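PDB 3GMV: beta-lactamase inhibitory protein BLIP-I from Streptomyces exfoliatus, which inhibits beta-lactamases, bacterial enzymes that destroy beta-lactam antibiotics, probably by binding them as a protein partner. Local coordinates for residues Y84-L96 and A138-Q152. Sequence-based numbering, arbitrary orientation.
Sequences YNRTALGMTEAQL and ASFHLTDGVLTYRYQ
Arg150 reaches from the edge strand 146-153 into the turn Tyr84-Thr87 and lays its guanidinium flat on the Tyr84 ring, centres 4.3 Å apart and planes at 21°. Its hydrogen bonds run in the guanidinium plane: NE gives a nearly straight one to Thr87 OG1 (2.9 Å), while NH2 reaches Tyr84 O (3.2 Å), arriving from above that carbonyl's plane, and a water also held by Asn85 OD1. The bend at chi3 (-73°) turns the group over the ring. Thr87 OG1 donates its own hydrogen bond to Tyr84 O, which thus accepts from Thr87 N, Thr87 OG1 and Arg150 NH2. Gln152 CG makes a CH-pi contact over one face of the Tyr84 ring, 3.6 Å from its centroid.

Backbone bonds join the loop to the strand farther along. Gly90 N donates to Leu147 O, and Leu147 N returns a short bond to Met91 O (2.7 Å); Glu93 N then donates to Gly145 O, in the type I' turn of the hairpin. Thr92, bridged to Val146, is also the N-cap of helix 93-99 and forms a capping box with Gln95.

Carbon contacts knit the two segments together between these bonds. Leu96 CD1 sits over the centre of the Phe140 ring, a CH-pi contact, 3.9 Å from CD1 to the ring centroid, and Met91 SD lies against Leu147 CD2 (3.8 Å). Glu93 lays its extended aliphatic chain across Leu142 CD1, its OE2 hydrogen-bonded to NE1 of Trp97.

Helix 93-99 and its lead-in loop are thereby fastened onto the last hairpin of the antiparallel sheet; with carbonyl, hydroxyl and water gripping its guanidinium and Tyr84 stacked on it, Arg150 probably has little freedom to rotate.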
ATOM      1  N   TYR A  84      -6.338  16.027  -9.970  1.00  6.83           N
ATOM      2  CA  TYR A  84      -5.242  16.225  -9.037  1.00  6.75           C
ATOM      3  C   TYR A  84      -5.174  17.680  -8.553  1.00  7.33           C
ATOM      4  O   TYR A  84      -4.955  17.954  -7.357  1.00  7.14           O
ATOM      5  CB  TYR A  84      -3.898  15.805  -9.702  1.00  7.62           C
ATOM      6  CG  TYR A  84      -2.735  15.993  -8.736  1.00  6.21           C
ATOM      7  CD1 TYR A  84      -2.450  15.020  -7.781  1.00  5.78           C
ATOM      8  CD2 TYR A  84      -1.952  17.130  -8.784  1.00  9.59           C
ATOM      9  CE1 TYR A  84      -1.406  15.174  -6.898  1.00  7.01           C
ATOM     10  CE2 TYR A  84      -0.910  17.304  -7.900  1.00  7.97           C
ATOM     11  CZ  TYR A  84      -0.649  16.339  -6.963  1.00 10.32           C
ATOM     12  OH  TYR A  84       0.381  16.525  -6.085  1.00  9.56           O
ATOM     13  N   ASN A  85      -5.388  18.611  -9.481  1.00  7.53           N
ATOM     14  CA  ASN A  85      -5.349  20.048  -9.176  1.00  8.07           C
ATOM     15  C   ASN A  85      -6.466  20.522  -8.261  1.00  8.71           C
ATOM     16  O   ASN A  85      -6.415  21.657  -7.758  1.00  8.52           O
ATOM     17  CB  ASN A  85      -5.370  20.870 -10.459  1.00  8.41           C
ATOM     18  CG  ASN A  85      -4.045  20.852 -11.166  1.00  8.69           C
ATOM     19  OD1 ASN A  85      -3.021  20.524 -10.562  1.00 10.22           O
ATOM     20  ND2 ASN A  85      -4.040  21.217 -12.460  1.00 10.49           N
ATOM     21  N   ARG A  86      -7.434  19.646  -8.000  1.00  7.75           N
ATOM     22  CA  ARG A  86      -8.482  19.967  -7.051  1.00  8.55           C
ATOM     23  C   ARG A  86      -8.344  19.179  -5.751  1.00  8.98           C
ATOM     24  O   ARG A  86      -9.313  19.021  -4.983  1.00 10.82           O
ATOM     25  CB  ARG A  86      -9.876  19.824  -7.691  1.00  8.76           C
ATOM     26  CG  ARG A  86     -10.120  20.885  -8.768  1.00  8.12           C
ATOM     27  CD  ARG A  86     -11.580  20.783  -9.351  1.00  8.99           C
ATOM     28  NE  ARG A  86     -11.733  19.549 -10.131  1.00  9.00           N
ATOM     29  CZ  ARG A  86     -11.386  19.395 -11.408  1.00  9.37           C
ATOM     30  NH1 ARG A  86     -10.858  20.412 -12.084  1.00  8.81           N
ATOM     31  NH2 ARG A  86     -11.564  18.217 -12.025  1.00  7.74           N
ATOM     32  N   THR A  87      -7.119  18.736  -5.473  1.00  8.74           N
ATOM     33  CA  THR A  87      -6.801  18.183  -4.176  1.00  8.16           C
ATOM     34  C   THR A  87      -5.837  19.132  -3.485  1.00  8.35           C
ATOM     35  O   THR A  87      -5.135  19.946  -4.141  1.00  8.72           O
ATOM     36  CB  THR A  87      -6.178  16.769  -4.257  1.00  7.26           C
ATOM     37  OG1 THR A  87      -4.946  16.827  -5.004  1.00  7.77           O
ATOM     38  CG2 THR A  87      -7.136  15.809  -4.993  1.00  7.64           C
ATOM     39  N   ALA A  88      -5.787  19.027  -2.166  1.00  9.02           N
ATOM     40  CA  ALA A  88      -4.903  19.875  -1.360  1.00  8.77           C
ATOM     41  C   ALA A  88      -4.717  19.203  -0.008  1.00  8.80           C
ATOM     42  O   ALA A  88      -5.655  18.606   0.511  1.00  8.11           O
ATOM     43  CB  ALA A  88      -5.541  21.282  -1.156  1.00  8.85           C
ATOM     44  N   LEU A  89      -3.518  19.334   0.581  1.00  8.76           N
ATOM     45  CA  LEU A  89      -3.293  18.808   1.936  1.00  8.94           C
ATOM     46  C   LEU A  89      -4.353  19.360   2.888  1.00  9.12           C
ATOM     47  O   LEU A  89      -4.725  20.541   2.780  1.00  9.96           O
ATOM     48  CB  LEU A  89      -1.884  19.164   2.440  1.00  8.44           C
ATOM     49  CG  LEU A  89      -0.775  18.548   1.586  1.00  8.16           C
ATOM     50  CD1 LEU A  89       0.598  18.761   2.239  1.00  9.29           C
ATOM     51  CD2 LEU A  89      -1.014  17.074   1.351  1.00  9.18           C
ATOM     52  N   GLY A  90      -4.863  18.514   3.779  1.00  8.78           N
ATOM     53  CA  GLY A  90      -5.816  18.928   4.803  1.00  9.36           C
ATOM     54  C   GLY A  90      -7.255  18.629   4.424  1.00  9.67           C
ATOM     55  O   GLY A  90      -8.149  18.705   5.277  1.00 10.80           O
ATOM     56  N   MET A  91      -7.502  18.323   3.153  1.00  8.88           N
ATOM     57  CA  MET A  91      -8.865  17.938   2.719  1.00 10.28           C
ATOM     58  C   MET A  91      -9.243  16.602   3.345  1.00 10.42           C
ATOM     59  O   MET A  91      -8.361  15.797   3.663  1.00  9.27           O
ATOM     60  CB  MET A  91      -8.991  17.912   1.185  1.00  9.93           C
ATOM     61  CG  MET A  91      -8.512  16.603   0.520  1.00 10.16           C
ATOM     62  SD  MET A  91      -8.299  16.723  -1.268  1.00 10.76           S
ATOM     63  CE  MET A  91      -9.900  17.310  -1.823  1.00 12.12           C
ATOM     64  N   THR A  92     -10.542  16.369   3.562  1.00  9.98           N
ATOM     65  CA  THR A  92     -10.980  15.126   4.127  1.00 10.70           C
ATOM     66  C   THR A  92     -11.000  14.050   3.075  1.00 10.96           C
ATOM     67  O   THR A  92     -10.973  14.350   1.893  1.00 10.65           O
ATOM     68  CB  THR A  92     -12.396  15.215   4.699  1.00 10.80           C
ATOM     69  OG1 THR A  92     -13.309  15.443   3.625  1.00 12.25           O
ATOM     70  CG2 THR A  92     -12.486  16.362   5.714  1.00 11.11           C
ATOM     71  N   GLU A  93     -11.041  12.798   3.522  1.00 11.44           N
ATOM     72  CA  GLU A  93     -11.151  11.675   2.626  1.00 12.71           C
ATOM     73  C   GLU A  93     -12.402  11.833   1.757  1.00 13.15           C
ATOM     74  O   GLU A  93     -12.365  11.555   0.551  1.00 12.95           O
ATOM     75  CB  GLU A  93     -11.160  10.344   3.373  1.00 12.97           C
ATOM     76  CG  GLU A  93     -11.397   9.182   2.439  1.00 14.43           C
ATOM     77  CD  GLU A  93     -11.258   7.846   3.088  1.00 19.04           C
ATOM     78  OE1 GLU A  93     -11.319   7.796   4.339  1.00 19.87           O
ATOM     79  OE2 GLU A  93     -11.079   6.849   2.342  1.00 16.77           O
ATOM     80  N   ALA A  94     -13.502  12.304   2.358  1.00 13.70           N
ATOM     81  CA  ALA A  94     -14.729  12.553   1.578  1.00 13.86           C
ATOM     82  C   ALA A  94     -14.459  13.539   0.431  1.00 13.22           C
ATOM     83  O   ALA A  94     -14.845  13.284  -0.707  1.00 14.52           O
ATOM     84  CB  ALA A  94     -15.888  13.082   2.483  1.00 14.16           C
ATOM     85  N   GLN A  95     -13.794  14.640   0.736  1.00 12.84           N
ATOM     86  CA  GLN A  95     -13.421  15.606  -0.284  1.00 12.86           C
ATOM     87  C   GLN A  95     -12.500  14.980  -1.351  1.00 11.84           C
ATOM     88  O   GLN A  95     -12.680  15.226  -2.540  1.00 10.45           O
ATOM     89  CB  GLN A  95     -12.794  16.853   0.350  1.00 13.25           C
ATOM     90  CG  GLN A  95     -13.841  17.617   1.249  1.00 14.29           C
ATOM     91  CD  GLN A  95     -13.225  18.684   2.100  1.00 19.81           C
ATOM     92  OE1 GLN A  95     -12.135  18.520   2.670  1.00 14.71           O
ATOM     93  NE2 GLN A  95     -13.951  19.795   2.246  1.00 25.62           N
ATOM     94  N   LEU A  96     -11.518  14.192  -0.918  1.00 10.76           N
ATOM     95  CA  LEU A  96     -10.606  13.551  -1.859  1.00 10.21           C
ATOM     96  C   LEU A  96     -11.378  12.693  -2.880  1.00 10.00           C
ATOM     97  O   LEU A  96     -11.168  12.828  -4.060  1.00  9.05           O
ATOM     98  CB  LEU A  96      -9.571  12.703  -1.111  1.00 10.43           C
ATOM     99  CG  LEU A  96      -8.649  11.907  -2.023  1.00  9.63           C
ATOM    100  CD1 LEU A  96      -7.768  12.867  -2.927  1.00  9.25           C
ATOM    101  CD2 LEU A  96      -7.772  10.936  -1.240  1.00  8.13           C
ATOM    102  N   ALA A 138      -0.987   9.401  -9.717  1.00  8.24           N
ATOM    103  CA  ALA A 138      -0.956  10.241  -8.521  1.00  8.85           C
ATOM    104  C   ALA A 138      -0.947   9.349  -7.284  1.00  8.40           C
ATOM    105  O   ALA A 138      -1.448   8.212  -7.315  1.00 10.17           O
ATOM    106  CB  ALA A 138      -2.153  11.200  -8.513  1.00  8.26           C
ATOM    107  N   SER A 139      -0.363   9.863  -6.202  1.00  7.84           N
ATOM    108  CA  SER A 139      -0.343   9.188  -4.910  1.00  8.45           C
ATOM    109  C   SER A 139      -1.013  10.111  -3.898  1.00  7.79           C
ATOM    110  O   SER A 139      -0.767  11.327  -3.887  1.00  7.57           O
ATOM    111  CB  SER A 139       1.097   8.959  -4.451  1.00  9.23           C
ATOM    112  OG  SER A 139       1.729   8.041  -5.347  1.00 12.84           O
ATOM    113  N   PHE A 140      -1.780   9.516  -2.997  1.00  7.86           N
ATOM    114  CA  PHE A 140      -2.474  10.268  -1.971  1.00  9.12           C
ATOM    115  C   PHE A 140      -2.358   9.478  -0.693  1.00  9.28           C
ATOM    116  O   PHE A 140      -2.675   8.291  -0.678  1.00 10.68           O
ATOM    117  CB  PHE A 140      -3.966  10.395  -2.329  1.00  8.54           C
ATOM    118  CG  PHE A 140      -4.220  11.179  -3.581  1.00  7.09           C
ATOM    119  CD1 PHE A 140      -4.031  12.560  -3.598  1.00  6.12           C
ATOM    120  CD2 PHE A 140      -4.701  10.552  -4.727  1.00  8.16           C
ATOM    121  CE1 PHE A 140      -4.276  13.280  -4.786  1.00  7.01           C
ATOM    122  CE2 PHE A 140      -4.978  11.275  -5.890  1.00  9.41           C
ATOM    123  CZ  PHE A 140      -4.747  12.629  -5.923  1.00  6.88           C
ATOM    124  N   HIS A 141      -1.917  10.110   0.391  1.00  8.34           N
ATOM    125  CA  HIS A 141      -1.874   9.396   1.670  1.00  9.37           C
ATOM    126  C   HIS A 141      -2.866  10.042   2.641  1.00  9.01           C
ATOM    127  O   HIS A 141      -2.930  11.273   2.740  1.00 10.20           O
ATOM    128  CB  HIS A 141      -0.440   9.402   2.268  1.00  9.75           C
ATOM    129  CG  HIS A 141       0.591   8.780   1.370  1.00 11.69           C
ATOM    130  ND1 HIS A 141       1.929   8.786   1.676  1.00 13.34           N
ATOM    131  CD2 HIS A 141       0.486   8.177   0.163  1.00 11.29           C
ATOM    132  CE1 HIS A 141       2.607   8.195   0.712  1.00 10.51           C
ATOM    133  NE2 HIS A 141       1.760   7.828  -0.230  1.00 12.46           N
ATOM    134  N   LEU A 142      -3.616   9.222   3.379  1.00  8.65           N
ATOM    135  CA  LEU A 142      -4.566   9.726   4.367  1.00  9.35           C
ATOM    136  C   LEU A 142      -4.048   9.379   5.753  1.00  9.54           C
ATOM    137  O   LEU A 142      -3.459   8.309   5.932  1.00 10.14           O
ATOM    138  CB  LEU A 142      -5.933   9.063   4.143  1.00  8.67           C
ATOM    139  CG  LEU A 142      -6.652   9.368   2.842  1.00  9.59           C
ATOM    140  CD1 LEU A 142      -7.896   8.438   2.725  1.00 12.86           C
ATOM    141  CD2 LEU A 142      -7.068  10.840   2.817  1.00 11.52           C
ATOM    142  N   THR A 143      -4.195  10.293   6.715  1.00  9.30           N
ATOM    143  CA  THR A 143      -3.860   9.987   8.100  1.00 10.00           C
ATOM    144  C   THR A 143      -5.133  10.323   8.909  1.00 10.96           C
ATOM    145  O   THR A 143      -5.589  11.477   8.877  1.00 10.22           O
ATOM    146  CB  THR A 143      -2.641  10.831   8.589  1.00  9.30           C
ATOM    147  OG1 THR A 143      -1.503  10.618   7.731  1.00  9.57           O
ATOM    148  CG2 THR A 143      -2.251  10.462  10.030  1.00 11.24           C
ATOM    149  N   ASP A 144      -5.688   9.332   9.615  1.00 11.63           N
ATOM    150  CA  ASP A 144      -7.014   9.461  10.242  1.00 13.20           C
ATOM    151  C   ASP A 144      -8.015  10.196   9.346  1.00 13.71           C
ATOM    152  O   ASP A 144      -8.694  11.142   9.760  1.00 13.15           O
ATOM    153  CB  ASP A 144      -6.880  10.124  11.602  1.00 14.56           C
ATOM    154  CG  ASP A 144      -6.102   9.256  12.582  1.00 16.96           C
ATOM    155  OD1 ASP A 144      -6.226   8.013  12.509  1.00 21.37           O
ATOM    156  OD2 ASP A 144      -5.346   9.805  13.389  1.00 21.81           O
ATOM    157  N   GLY A 145      -8.037   9.782   8.087  1.00 12.94           N
ATOM    158  CA  GLY A 145      -9.050  10.237   7.148  1.00 12.50           C
ATOM    159  C   GLY A 145      -8.883  11.649   6.642  1.00 11.43           C
ATOM    160  O   GLY A 145      -9.845  12.227   6.119  1.00 11.04           O
ATOM    161  N   VAL A 146      -7.668  12.191   6.772  1.00 10.84           N
ATOM    162  CA  VAL A 146      -7.335  13.532   6.241  1.00 10.10           C
ATOM    163  C   VAL A 146      -6.129  13.463   5.296  1.00  9.05           C
ATOM    164  O   VAL A 146      -5.168  12.719   5.544  1.00  8.55           O
ATOM    165  CB  VAL A 146      -7.049  14.519   7.375  1.00 11.44           C
ATOM    166  CG1 VAL A 146      -6.583  15.911   6.832  1.00  9.84           C
ATOM    167  CG2 VAL A 146      -8.291  14.629   8.308  1.00 11.23           C
ATOM    168  N   LEU A 147      -6.187  14.209   4.191  1.00  8.50           N
ATOM    169  CA  LEU A 147      -5.066  14.132   3.238  1.00  7.64           C
ATOM    170  C   LEU A 147      -3.760  14.733   3.794  1.00  7.69           C
ATOM    171  O   LEU A 147      -3.695  15.927   4.110  1.00  8.89           O
ATOM    172  CB  LEU A 147      -5.455  14.764   1.883  1.00  6.24           C
ATOM    173  CG  LEU A 147      -4.434  14.554   0.749  1.00  6.98           C
ATOM    174  CD1 LEU A 147      -4.399  13.079   0.300  1.00  7.06           C
ATOM    175  CD2 LEU A 147      -4.838  15.402  -0.460  1.00  6.42           C
ATOM    176  N   THR A 148      -2.730  13.901   3.949  1.00  7.47           N
ATOM    177  CA  THR A 148      -1.445  14.353   4.490  1.00  8.65           C
ATOM    178  C   THR A 148      -0.304  14.251   3.474  1.00  8.67           C
ATOM    179  O   THR A 148       0.810  14.693   3.754  1.00  8.25           O
ATOM    180  CB  THR A 148      -1.084  13.574   5.788  1.00  8.55           C
ATOM    181  OG1 THR A 148      -1.189  12.171   5.515  1.00 10.20           O
ATOM    182  CG2 THR A 148      -2.079  13.916   6.908  1.00  9.29           C
ATOM    183  N   TYR A 149      -0.565  13.659   2.302  1.00  8.29           N
ATOM    184  CA  TYR A 149       0.464  13.640   1.234  1.00  8.13           C
ATOM    185  C   TYR A 149      -0.197  13.556  -0.124  1.00  8.95           C
ATOM    186  O   TYR A 149      -1.106  12.775  -0.304  1.00  8.57           O
ATOM    187  CB  TYR A 149       1.386  12.422   1.378  1.00  8.04           C
ATOM    188  CG  TYR A 149       2.519  12.411   0.354  1.00  7.82           C
ATOM    189  CD1 TYR A 149       3.552  13.336   0.423  1.00  8.38           C
ATOM    190  CD2 TYR A 149       2.539  11.493  -0.678  1.00  5.15           C
ATOM    191  CE1 TYR A 149       4.605  13.334  -0.486  1.00  9.03           C
ATOM    192  CE2 TYR A 149       3.611  11.496  -1.645  1.00  6.82           C
ATOM    193  CZ  TYR A 149       4.616  12.428  -1.526  1.00  8.81           C
ATOM    194  OH  TYR A 149       5.656  12.442  -2.425  1.00  9.03           O
ATOM    195  N   ARG A 150       0.292  14.322  -1.096  1.00  7.42           N
ATOM    196  CA  ARG A 150      -0.219  14.199  -2.464  1.00  6.22           C
ATOM    197  C   ARG A 150       0.978  14.406  -3.402  1.00  6.23           C
ATOM    198  O   ARG A 150       1.838  15.253  -3.139  1.00  7.15           O
ATOM    199  CB  ARG A 150      -1.332  15.232  -2.720  1.00  5.86           C
ATOM    200  CG  ARG A 150      -0.935  16.705  -2.335  1.00  7.51           C
ATOM    201  CD  ARG A 150      -2.151  17.672  -2.461  1.00  7.87           C
ATOM    202  NE  ARG A 150      -2.538  17.999  -3.846  1.00  7.07           N
ATOM    203  CZ  ARG A 150      -1.952  18.928  -4.610  1.00  9.82           C
ATOM    204  NH1 ARG A 150      -0.881  19.609  -4.166  1.00  9.12           N
ATOM    205  NH2 ARG A 150      -2.406  19.178  -5.838  1.00  8.65           N
ATOM    206  N   TYR A 151       1.049  13.613  -4.455  1.00  7.24           N
ATOM    207  CA  TYR A 151       2.132  13.712  -5.424  1.00  8.04           C
ATOM    208  C   TYR A 151       1.581  13.268  -6.768  1.00  8.31           C
ATOM    209  O   TYR A 151       0.706  12.390  -6.821  1.00  8.49           O
ATOM    210  CB  TYR A 151       3.279  12.783  -5.007  1.00  8.85           C
ATOM    211  CG  TYR A 151       4.509  12.969  -5.845  1.00  9.25           C
ATOM    212  CD1 TYR A 151       5.375  14.037  -5.596  1.00 10.39           C
ATOM    213  CD2 TYR A 151       4.817  12.092  -6.873  1.00 13.13           C
ATOM    214  CE1 TYR A 151       6.502  14.219  -6.369  1.00 13.10           C
ATOM    215  CE2 TYR A 151       5.961  12.281  -7.644  1.00 13.47           C
ATOM    216  CZ  TYR A 151       6.785  13.343  -7.374  1.00 13.73           C
ATOM    217  OH  TYR A 151       7.908  13.513  -8.162  1.00 14.60           O
ATOM    218  N   GLN A 152       2.096  13.832  -7.861  1.00  8.83           N
ATOM    219  CA  GLN A 152       1.766  13.292  -9.173  1.00 10.01           C
ATOM    220  C   GLN A 152       2.964  13.247 -10.113  1.00 10.57           C
ATOM    221  O   GLN A 152       3.873  14.064 -10.029  1.00 10.28           O
ATOM    222  CB  GLN A 152       0.588  14.028  -9.831  1.00 10.56           C
ATOM    223  CG  GLN A 152       0.916  15.434 -10.305  1.00 10.62           C
ATOM    224  CD  GLN A 152       1.548  15.460 -11.694  1.00 12.73           C
ATOM    225  OE1 GLN A 152       1.424  14.515 -12.479  1.00 13.97           O
ATOM    226  NE2 GLN A 152       2.214  16.542 -11.997  1.00 18.83           N
TER
HETATM  227  O   HOH W   1      -1.853  21.058  -7.924  1.00 17.40           O